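Local coordinates for protein lipid A deacylase PagL (Pseudomonas aeruginosa, PDB 2ERV) that hydrolyses the ester bond at the 3 position of lipid A in the outer membrane, releasing the primary fatty acyl chain of lipopolysaccharide, at residues P77-G82 with I108-K113. Numbering follows the deposited sequence.
Sequences PFIEAG and IGAGLK. With CXE (pentaethylene glycol monodecyl ether), chain F; CXE (pentaethylene glycol monodecyl ether), chain E.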
# COMPACT_ATOMS: atom_id res chain seq x y z
N PRO A 77 11.10 -11.90 -8.70
CA PRO A 77 11.19 -10.96 -7.59
C PRO A 77 10.92 -9.56 -8.06
O PRO A 77 11.26 -9.22 -9.22
CB PRO A 77 12.63 -11.07 -7.12
CG PRO A 77 13.19 -12.42 -7.75
CD PRO A 77 12.40 -12.53 -9.03
N PHE A 78 10.35 -8.72 -7.17
CA PHE A 78 10.08 -7.33 -7.55
C PHE A 78 10.23 -6.43 -6.35
O PHE A 78 10.07 -6.89 -5.21
CB PHE A 78 8.68 -7.15 -8.19
CG PHE A 78 7.52 -7.39 -7.22
CD1 PHE A 78 6.89 -8.63 -7.18
CD2 PHE A 78 7.04 -6.36 -6.39
CE1 PHE A 78 5.81 -8.86 -6.31
CE2 PHE A 78 5.96 -6.59 -5.50
CZ PHE A 78 5.35 -7.83 -5.47
N ILE A 79 10.55 -5.17 -6.60
CA ILE A 79 10.43 -4.15 -5.55
C ILE A 79 9.48 -3.05 -6.06
O ILE A 79 9.32 -2.84 -7.28
CB ILE A 79 11.82 -3.62 -5.17
CG1 ILE A 79 12.62 -3.27 -6.43
CG2 ILE A 79 12.60 -4.74 -4.50
CD1 ILE A 79 13.96 -2.58 -6.14
N GLU A 80 8.78 -2.38 -5.15
CA GLU A 80 7.88 -1.35 -5.61
C GLU A 80 7.91 -0.11 -4.70
O GLU A 80 8.32 -0.19 -3.54
CB GLU A 80 6.46 -1.92 -5.76
CG GLU A 80 5.80 -2.26 -4.43
CD GLU A 80 4.36 -2.76 -4.53
OE1 GLU A 80 3.93 -3.36 -5.57
OE2 GLU A 80 3.65 -2.57 -3.53
N ALA A 81 7.47 1.02 -5.24
CA ALA A 81 7.40 2.31 -4.50
C ALA A 81 6.36 3.18 -5.13
O ALA A 81 6.28 3.24 -6.36
CB ALA A 81 8.77 3.06 -4.58
N GLY A 82 5.58 3.90 -4.33
CA GLY A 82 4.63 4.74 -4.98
C GLY A 82 4.26 5.82 -4.03
O GLY A 82 4.60 5.76 -2.85
N ILE A 108 6.46 1.55 0.07
CA ILE A 108 7.47 0.66 -0.56
C ILE A 108 7.07 -0.77 -0.33
O ILE A 108 6.25 -1.06 0.53
CB ILE A 108 8.88 0.88 -0.01
CG1 ILE A 108 8.88 0.75 1.52
CG2 ILE A 108 9.38 2.24 -0.38
CD1 ILE A 108 10.25 0.44 2.10
N GLY A 109 7.66 -1.69 -1.08
CA GLY A 109 7.23 -3.07 -1.01
C GLY A 109 8.22 -3.93 -1.78
O GLY A 109 9.02 -3.42 -2.59
N ALA A 110 8.13 -5.24 -1.55
CA ALA A 110 8.94 -6.22 -2.27
C ALA A 110 8.17 -7.54 -2.25
O ALA A 110 7.38 -7.82 -1.31
CB ALA A 110 10.32 -6.37 -1.55
N GLY A 111 8.32 -8.34 -3.29
CA GLY A 111 7.79 -9.68 -3.22
C GLY A 111 8.11 -10.54 -4.39
O GLY A 111 9.11 -10.35 -5.07
N LEU A 112 7.26 -11.55 -4.60
CA LEU A 112 7.47 -12.52 -5.68
C LEU A 112 6.24 -12.54 -6.55
O LEU A 112 5.10 -12.62 -6.06
CB LEU A 112 7.70 -13.93 -5.11
CG LEU A 112 8.83 -14.05 -4.07
CD1 LEU A 112 8.90 -15.47 -3.39
CD2 LEU A 112 10.14 -13.67 -4.70
N LYS A 113 6.47 -12.46 -7.86
CA LYS A 113 5.37 -12.63 -8.75
C LYS A 113 5.47 -13.99 -9.46
O LYS A 113 6.50 -14.29 -10.06
CB LYS A 113 5.30 -11.50 -9.76
CG LYS A 113 4.27 -11.83 -10.89
CD LYS A 113 3.18 -10.82 -11.02
CE LYS A 113 2.70 -10.80 -12.46
NZ LYS A 113 2.26 -9.44 -12.81
O17 CXE F . 17.68 -4.87 -4.78
C18 CXE F . 18.31 -6.14 -4.62
C19 CXE F . 17.37 -7.06 -3.83
O20 CXE F . 16.06 -6.98 -4.40
C21 CXE F . 15.05 -7.59 -3.59
C22 CXE F . 14.43 -8.74 -4.36
O23 CXE F . 13.06 -8.94 -4.01
C24 CXE F . 12.90 -9.75 -2.83
C25 CXE F . 11.71 -10.68 -2.98
O26 CXE F . 11.24 -11.09 -1.70
C10 CXE E . 0.33 -9.52 13.38
O11 CXE E . 0.16 -8.86 12.12
C12 CXE E . 1.42 -8.48 11.58
C13 CXE E . 1.66 -9.18 10.25
O14 CXE E . 2.35 -8.26 9.41
C15 CXE E . 3.56 -8.77 8.86
C16 CXE E . 4.56 -7.64 8.78
O17 CXE E . 5.20 -7.73 7.52
C18 CXE E . 6.52 -7.19 7.54
C19 CXE E . 6.63 -6.04 6.55
O20 CXE E . 7.38 -5.00 7.17
C21 CXE E . 8.60 -4.65 6.49
C22 CXE E . 8.26 -4.21 5.08
O23 CXE E . 9.39 -3.60 4.46
C24 CXE E . 9.14 -3.43 3.06
C25 CXE E . 10.38 -3.93 2.37
O26 CXE E . 10.54 -3.20 1.17
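F78 lies over G111 where two strands of the outer-membrane beta-barrel, 75-88 and 102-114, pair antiparallel; their short segments run at 162°. F78 and G111 form a hydrogen-bonded pair, F78 N to G111 O at 2.9 Å and G111 N to F78 O at 3.0 Å. E80 and G109 add a short, nearly straight bond from E80 N to G109 O at 2.8 Å, the donor above the carbonyl plane, and a weak return bond from G109 N to E80 O.

From CB, F78 turns back across the partner strand, because chi1 of 67° sets CG between the backbone N and the carbonyl carbon. CG and CD1 come nearest to G111 O, CD1 at 3.5 Å, CE1 reaches G111 C at 3.4 Å, and CE2 and CZ face G111 N. G111 CA makes a CH-pi contact 4.0 Å from the ring centroid, and K113 N sits at the ring edge. E80 shares this inward face, its CG against G109 CA and its OE1 hydrogen-bonded to Y40.

P77, I79, A110 and L112 point outward, where a detergent molecule runs across the strand pair, consistent with a lipid-facing wall. Its C25 approaches L112 CD2 at 3.8 Å.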